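Local coordinates for protein (hdlp (histone deacetylase-like protein)) (Aquifex aeolicus, PDB 1C3P) that probably acts as a zinc-dependent deacetylase of the histone deacetylase family and probably takes part in acetoin breakdown, at residues K48-T53 with S109-I114; F60-Y65 with F134-N139. One frame throughout, in Å; residues are numbered along the deposited sequence.

Contact 1: K48-T53 with S109-I114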
loop_
_atom_site.group_PDB
_atom_site.type_symbol
_atom_site.label_atom_id
_atom_site.label_comp_id
_atom_site.label_asym_id
_atom_site.label_seq_id
_atom_site.Cartn_x
_atom_site.Cartn_y
_atom_site.Cartn_z
ATOM N N LYS A 48 18.243 -5.353 4.499
ATOM C CA LYS A 48 17.799 -4.761 5.760
ATOM C C LYS A 48 17.387 -3.306 5.543
ATOM O O LYS A 48 18.139 -2.523 4.979
ATOM C CB LYS A 48 18.915 -4.808 6.816
ATOM C CG LYS A 48 18.515 -4.210 8.159
ATOM C CD LYS A 48 19.660 -4.271 9.168
ATOM C CE LYS A 48 19.244 -3.699 10.514
ATOM N NZ LYS A 48 18.099 -4.439 11.117
ATOM N N SER A 49 16.201 -2.957 6.016
ATOM C CA SER A 49 15.686 -1.600 5.903
ATOM C C SER A 49 16.579 -0.590 6.617
ATOM O O SER A 49 17.135 -0.875 7.683
ATOM C CB SER A 49 14.295 -1.496 6.534
ATOM O OG SER A 49 13.350 -2.413 5.973
ATOM N N ARG A 50 16.700 0.594 6.024
ATOM C CA ARG A 50 17.465 1.680 6.611
ATOM C C ARG A 50 16.528 2.882 6.745
ATOM O O ARG A 50 15.533 2.997 6.028
ATOM C CB ARG A 50 18.634 2.103 5.706
ATOM C CG ARG A 50 18.224 2.863 4.421
ATOM C CD ARG A 50 19.463 3.344 3.688
ATOM N NE ARG A 50 19.201 3.927 2.374
ATOM C CZ ARG A 50 18.543 5.054 2.142
ATOM N NH1 ARG A 50 18.045 5.774 3.143
ATOM N NH2 ARG A 50 18.396 5.476 0.892
ATOM N N PRO A 51 16.807 3.774 7.698
ATOM C CA PRO A 51 15.955 4.955 7.850
ATOM C C PRO A 51 16.124 5.891 6.653
ATOM O O PRO A 51 17.196 5.926 6.040
ATOM C CB PRO A 51 16.515 5.612 9.115
ATOM C CG PRO A 51 17.091 4.431 9.883
ATOM C CD PRO A 51 17.829 3.747 8.754
ATOM N N ALA A 52 15.067 6.629 6.307
ATOM C CA ALA A 52 15.153 7.637 5.257
ATOM C C ALA A 52 16.006 8.748 5.889
ATOM O O ALA A 52 15.891 9.002 7.090
ATOM C CB ALA A 52 13.763 8.172 4.923
ATOM N N THR A 53 16.856 9.412 5.108
ATOM C CA THR A 53 17.661 10.496 5.669
ATOM C C THR A 53 16.788 11.740 5.705
ATOM O O THR A 53 15.754 11.783 5.054
ATOM C CB THR A 53 18.903 10.792 4.814
ATOM O OG1 THR A 53 18.493 11.252 3.516
ATOM C CG2 THR A 53 19.752 9.529 4.678
ATOM N N SER A 109 13.002 2.343 3.222
ATOM C CA SER A 109 12.853 1.073 2.499
ATOM C C SER A 109 12.294 1.280 1.084
ATOM O O SER A 109 12.548 0.485 0.159
ATOM C CB SER A 109 11.963 0.115 3.303
ATOM O OG SER A 109 12.572 -0.217 4.542
ATOM N N THR A 110 11.516 2.341 0.910
ATOM C CA THR A 110 10.984 2.653 -0.406
ATOM C C THR A 110 12.089 3.231 -1.266
ATOM O O THR A 110 12.149 2.935 -2.454
ATOM C CB THR A 110 9.799 3.618 -0.309
ATOM O OG1 THR A 110 8.656 2.872 0.129
ATOM C CG2 THR A 110 9.528 4.305 -1.664
ATOM N N VAL A 111 12.976 4.034 -0.673
ATOM C CA VAL A 111 14.078 4.565 -1.448
ATOM C C VAL A 111 14.979 3.380 -1.835
ATOM O O VAL A 111 15.474 3.297 -2.965
ATOM C CB VAL A 111 14.894 5.630 -0.657
ATOM C CG1 VAL A 111 16.108 6.046 -1.474
ATOM C CG2 VAL A 111 14.025 6.855 -0.377
ATOM N N GLN A 112 15.178 2.447 -0.907
ATOM C CA GLN A 112 15.989 1.268 -1.201
ATOM C C GLN A 112 15.356 0.465 -2.328
ATOM O O GLN A 112 16.049 -0.037 -3.205
ATOM C CB GLN A 112 16.140 0.390 0.042
ATOM C CG GLN A 112 16.866 1.081 1.179
ATOM C CD GLN A 112 16.964 0.214 2.402
ATOM O OE1 GLN A 112 17.937 -0.535 2.582
ATOM N NE2 GLN A 112 15.945 0.284 3.248
ATOM N N ALA A 113 14.037 0.316 -2.299
ATOM C CA ALA A 113 13.370 -0.416 -3.375
ATOM C C ALA A 113 13.645 0.280 -4.707
ATOM O O ALA A 113 13.888 -0.363 -5.728
ATOM C CB ALA A 113 11.879 -0.477 -3.131
ATOM N N ILE A 114 13.586 1.600 -4.708
ATOM C CA ILE A 114 13.849 2.312 -5.949
ATOM C C ILE A 114 15.309 2.152 -6.364
ATOM O O ILE A 114 15.607 1.955 -7.555
ATOM C CB ILE A 114 13.496 3.786 -5.828
ATOM C CG1 ILE A 114 11.976 3.916 -5.611
ATOM C CG2 ILE A 114 13.900 4.518 -7.113
ATOM C CD1 ILE A 114 11.542 5.324 -5.135
#

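Contact 2: F60-Y65 with F134-N139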
loop_
_atom_site.group_PDB
_atom_site.type_symbol
_atom_site.label_atom_id
_atom_site.label_comp_id
_atom_site.label_asym_id
_atom_site.label_seq_id
_atom_site.Cartn_x
_atom_site.Cartn_y
_atom_site.Cartn_z
ATOM N N PHE A 60 9.921 15.680 -0.074
ATOM C CA PHE A 60 8.486 15.929 -0.106
ATOM C C PHE A 60 7.934 16.707 1.094
ATOM O O PHE A 60 7.244 17.714 0.929
ATOM C CB PHE A 60 7.694 14.621 -0.240
ATOM C CG PHE A 60 6.191 14.817 -0.219
ATOM C CD1 PHE A 60 5.563 15.592 -1.190
ATOM C CD2 PHE A 60 5.410 14.239 0.780
ATOM C CE1 PHE A 60 4.179 15.793 -1.171
ATOM C CE2 PHE A 60 4.023 14.432 0.811
ATOM C CZ PHE A 60 3.408 15.216 -0.175
ATOM N N HIS A 61 8.217 16.235 2.301
ATOM C CA HIS A 61 7.695 16.894 3.495
ATOM C C HIS A 61 8.424 18.159 3.897
ATOM O O HIS A 61 9.593 18.341 3.556
ATOM C CB HIS A 61 7.687 15.906 4.665
ATOM C CG HIS A 61 6.677 14.820 4.501
ATOM N ND1 HIS A 61 7.005 13.546 4.092
ATOM C CD2 HIS A 61 5.333 14.834 4.651
ATOM C CE1 HIS A 61 5.903 12.819 4.001
ATOM N NE2 HIS A 61 4.877 13.577 4.335
ATOM N N THR A 62 7.716 19.047 4.601
ATOM C CA THR A 62 8.327 20.302 5.057
ATOM C C THR A 62 9.061 20.092 6.368
ATOM O O THR A 62 8.710 19.218 7.167
ATOM C CB THR A 62 7.282 21.420 5.230
ATOM O OG1 THR A 62 6.256 21.006 6.140
ATOM C CG2 THR A 62 6.665 21.759 3.895
ATOM N N GLU A 63 10.095 20.891 6.587
ATOM C CA GLU A 63 10.898 20.762 7.792
ATOM C C GLU A 63 10.177 20.897 9.109
ATOM O O GLU A 63 10.457 20.141 10.036
ATOM C CB GLU A 63 12.055 21.757 7.785
ATOM C CG GLU A 63 13.286 21.294 7.067
ATOM C CD GLU A 63 14.509 22.087 7.486
ATOM O OE1 GLU A 63 14.844 22.059 8.693
ATOM O OE2 GLU A 63 15.130 22.736 6.616
ATOM N N ASP A 64 9.275 21.870 9.208
ATOM C CA ASP A 64 8.547 22.090 10.456
ATOM C C ASP A 64 7.718 20.849 10.825
ATOM O O ASP A 64 7.634 20.476 12.004
ATOM C CB ASP A 64 7.612 23.298 10.351
ATOM C CG ASP A 64 6.560 23.137 9.258
ATOM O OD1 ASP A 64 5.527 23.840 9.306
ATOM O OD2 ASP A 64 6.770 22.320 8.338
ATOM N N TYR A 65 7.100 20.228 9.821
ATOM C CA TYR A 65 6.290 19.027 10.041
ATOM C C TYR A 65 7.180 17.860 10.481
ATOM O O TYR A 65 6.883 17.208 11.477
ATOM C CB TYR A 65 5.495 18.650 8.765
ATOM C CG TYR A 65 4.740 17.336 8.892
ATOM C CD1 TYR A 65 3.836 17.121 9.940
ATOM C CD2 TYR A 65 4.952 16.295 7.978
ATOM C CE1 TYR A 65 3.165 15.896 10.083
ATOM C CE2 TYR A 65 4.288 15.066 8.113
ATOM C CZ TYR A 65 3.403 14.868 9.163
ATOM O OH TYR A 65 2.795 13.638 9.326
ATOM N N PHE A 134 0.037 13.935 4.078
ATOM C CA PHE A 134 0.170 15.146 3.273
ATOM C C PHE A 134 1.529 15.779 3.515
ATOM O O PHE A 134 2.229 15.428 4.472
ATOM C CB PHE A 134 -0.950 16.144 3.619
ATOM C CG PHE A 134 -2.315 15.620 3.325
ATOM C CD1 PHE A 134 -3.196 15.306 4.353
ATOM C CD2 PHE A 134 -2.711 15.406 2.005
ATOM C CE1 PHE A 134 -4.466 14.782 4.069
ATOM C CE2 PHE A 134 -3.974 14.882 1.712
ATOM C CZ PHE A 134 -4.850 14.573 2.743
ATOM N N LYS A 135 1.897 16.731 2.659
ATOM C CA LYS A 135 3.193 17.373 2.772
ATOM C C LYS A 135 3.537 17.848 4.174
ATOM O O LYS A 135 4.665 17.665 4.652
ATOM C CB LYS A 135 3.264 18.544 1.772
ATOM C CG LYS A 135 4.531 19.387 1.849
ATOM C CD LYS A 135 4.581 20.453 0.731
ATOM C CE LYS A 135 4.989 19.891 -0.636
ATOM N NZ LYS A 135 6.456 19.543 -0.777
ATOM N N SER A 136 2.548 18.410 4.856
ATOM C CA SER A 136 2.771 18.953 6.180
ATOM C C SER A 136 1.719 18.530 7.182
ATOM O O SER A 136 1.433 19.275 8.119
ATOM C CB SER A 136 2.796 20.487 6.091
ATOM O OG SER A 136 3.688 20.917 5.080
ATOM N N ARG A 137 1.156 17.330 7.031
ATOM C CA ARG A 137 0.119 16.886 7.960
ATOM C C ARG A 137 -0.128 15.374 7.947
ATOM O O ARG A 137 -0.115 14.766 6.886
ATOM C CB ARG A 137 -1.189 17.615 7.620
ATOM C CG ARG A 137 -2.437 17.024 8.233
ATOM C CD ARG A 137 -3.668 17.762 7.722
ATOM N NE ARG A 137 -3.822 19.070 8.344
ATOM C CZ ARG A 137 -4.496 19.283 9.470
ATOM N NH1 ARG A 137 -5.083 18.273 10.097
ATOM N NH2 ARG A 137 -4.579 20.507 9.973
ATOM N N ALA A 138 -0.376 14.785 9.120
ATOM C CA ALA A 138 -0.644 13.348 9.214
ATOM C C ALA A 138 -2.078 13.058 8.755
ATOM O O ALA A 138 -2.944 13.934 8.812
ATOM C CB ALA A 138 -0.435 12.854 10.679
ATOM N N ASN A 139 -2.339 11.839 8.297
ATOM C CA ASN A 139 -3.664 11.512 7.824
ATOM C C ASN A 139 -3.813 10.020 7.554
ATOM O O ASN A 139 -2.901 9.388 7.017
ATOM C CB ASN A 139 -3.938 12.320 6.538
ATOM C CG ASN A 139 -5.284 12.013 5.922
ATOM O OD1 ASN A 139 -6.329 12.210 6.548
ATOM N ND2 ASN A 139 -5.271 11.538 4.678
#

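Contact 1: K48-T53 with S109-I114
Arg-50 and Gln-112 run past each other in opposite senses, and these two side chains bury the most area between the loop 48-53 and the helix 98-118. Arg-50 CG lies 3.6 Å from Gln-112 CD, the amide carbon, and the guanidinium approaches obliquely, its plane inclined by 36° to that of the amide. With chi1 at 72°, CG sits between the backbone N and the carbonyl carbon, and the extended chain from there brings the guanidinium to Val-111, where Arg-50 NH2 stands 3.3 Å from Val-111 CG1.

Polar contacts fall into two sets. Ser-49 OG and Ser-109 OG are 2.7 Å apart, a hydrogen-bonding distance at which the proton's place is not settled, since both hydroxyls also bond Tyr-12 OH and Ser-109 OG reaches Leu-105 O on its own helix. The second set fixes the arginine: Arg-50 NH1 bonds Pro-51 O at 3.0 Å, the acceptor lying only 9° out of the guanidinium plane, while NH2 forms salt bridges with Glu-56 and Glu-115.

The loop follows the edge strand 46-48 of the parallel sheet in this arginase-like alpha/beta fold, and Ser-109 and Gln-112 pack on Ile-7 of strand 4-8, the neighbour of that edge strand. The two carboxylates probably hold the guanidinium in place and offset its charge, while the hydroxyls meet each other's polar needs within this largely buried seam.

Contact 2: F60-Y65 with F134-N139
Lys-135 NZ donates to Phe-60 O at 2.6 Å, in the carbonyl plane and with a C=O...N angle of 146°. Bends at chi3 (-78°) and chi4 (-74°) fold the lysine chain back to bring its ammonium onto that carbonyl. Ser-136 OG donates to Thr-62 OG1 at 2.8 Å, and Thr-62 OG1 in turn donates to Asp-64 OD2. Between these bonds, Thr-62 N makes a weak one to Lys-135 O at 3.3 Å, and His-61 CA adds a CA-H...O contact to the same oxygen.

Thr-62 is at the N-cap position of helix 63-75; because it meets Lys-135 and Ser-136, the loop leading from strand 122-125 to helix 146-156 in this alpha/beta fold abuts the helix start. The His-61 ring presents its edge to Phe-134 O, with CD2 3.2 Å away, and Phe-60 CD2 covers one of its faces. Phe-60 CE2 and CZ lie obliquely against Lys-135 CA and N, CE2 coming within 3.6 Å of CA.

Farther out, Tyr-65 lays one ring face over the backbone of 136-137, Arg-137 N standing 3.7 Å above its centre, while its OH bonds Tyr-143 O. Replacing the ring by an alanine side chain is likely to uncover this peptide and leave Tyr-143 O without that donor.

Overall arrangement
Contact 1 is the more buried of the two, with four of its six touching residues enclosed; contact 2 is partly buried, although its interface is larger (415 against 280 Å²). They share no helix or strand: contact 1 sets the loop after the edge strand 46-48 against helix 98-118, whereas contact 2 joins two connecting regions at the start of helix 63-75. Chemistry follows place. The polar links of contact 1 run mostly through side chains, several to outside partners, but in contact 2 main-chain carbonyls serve as acceptors and a peptide lies under an aromatic ring. Their segments alternate along the chain, with centres 19 Å apart. Contact 2 has the Phe-134 side chain about 12 Å from that of His-170, which binds zinc in another structure of this protein.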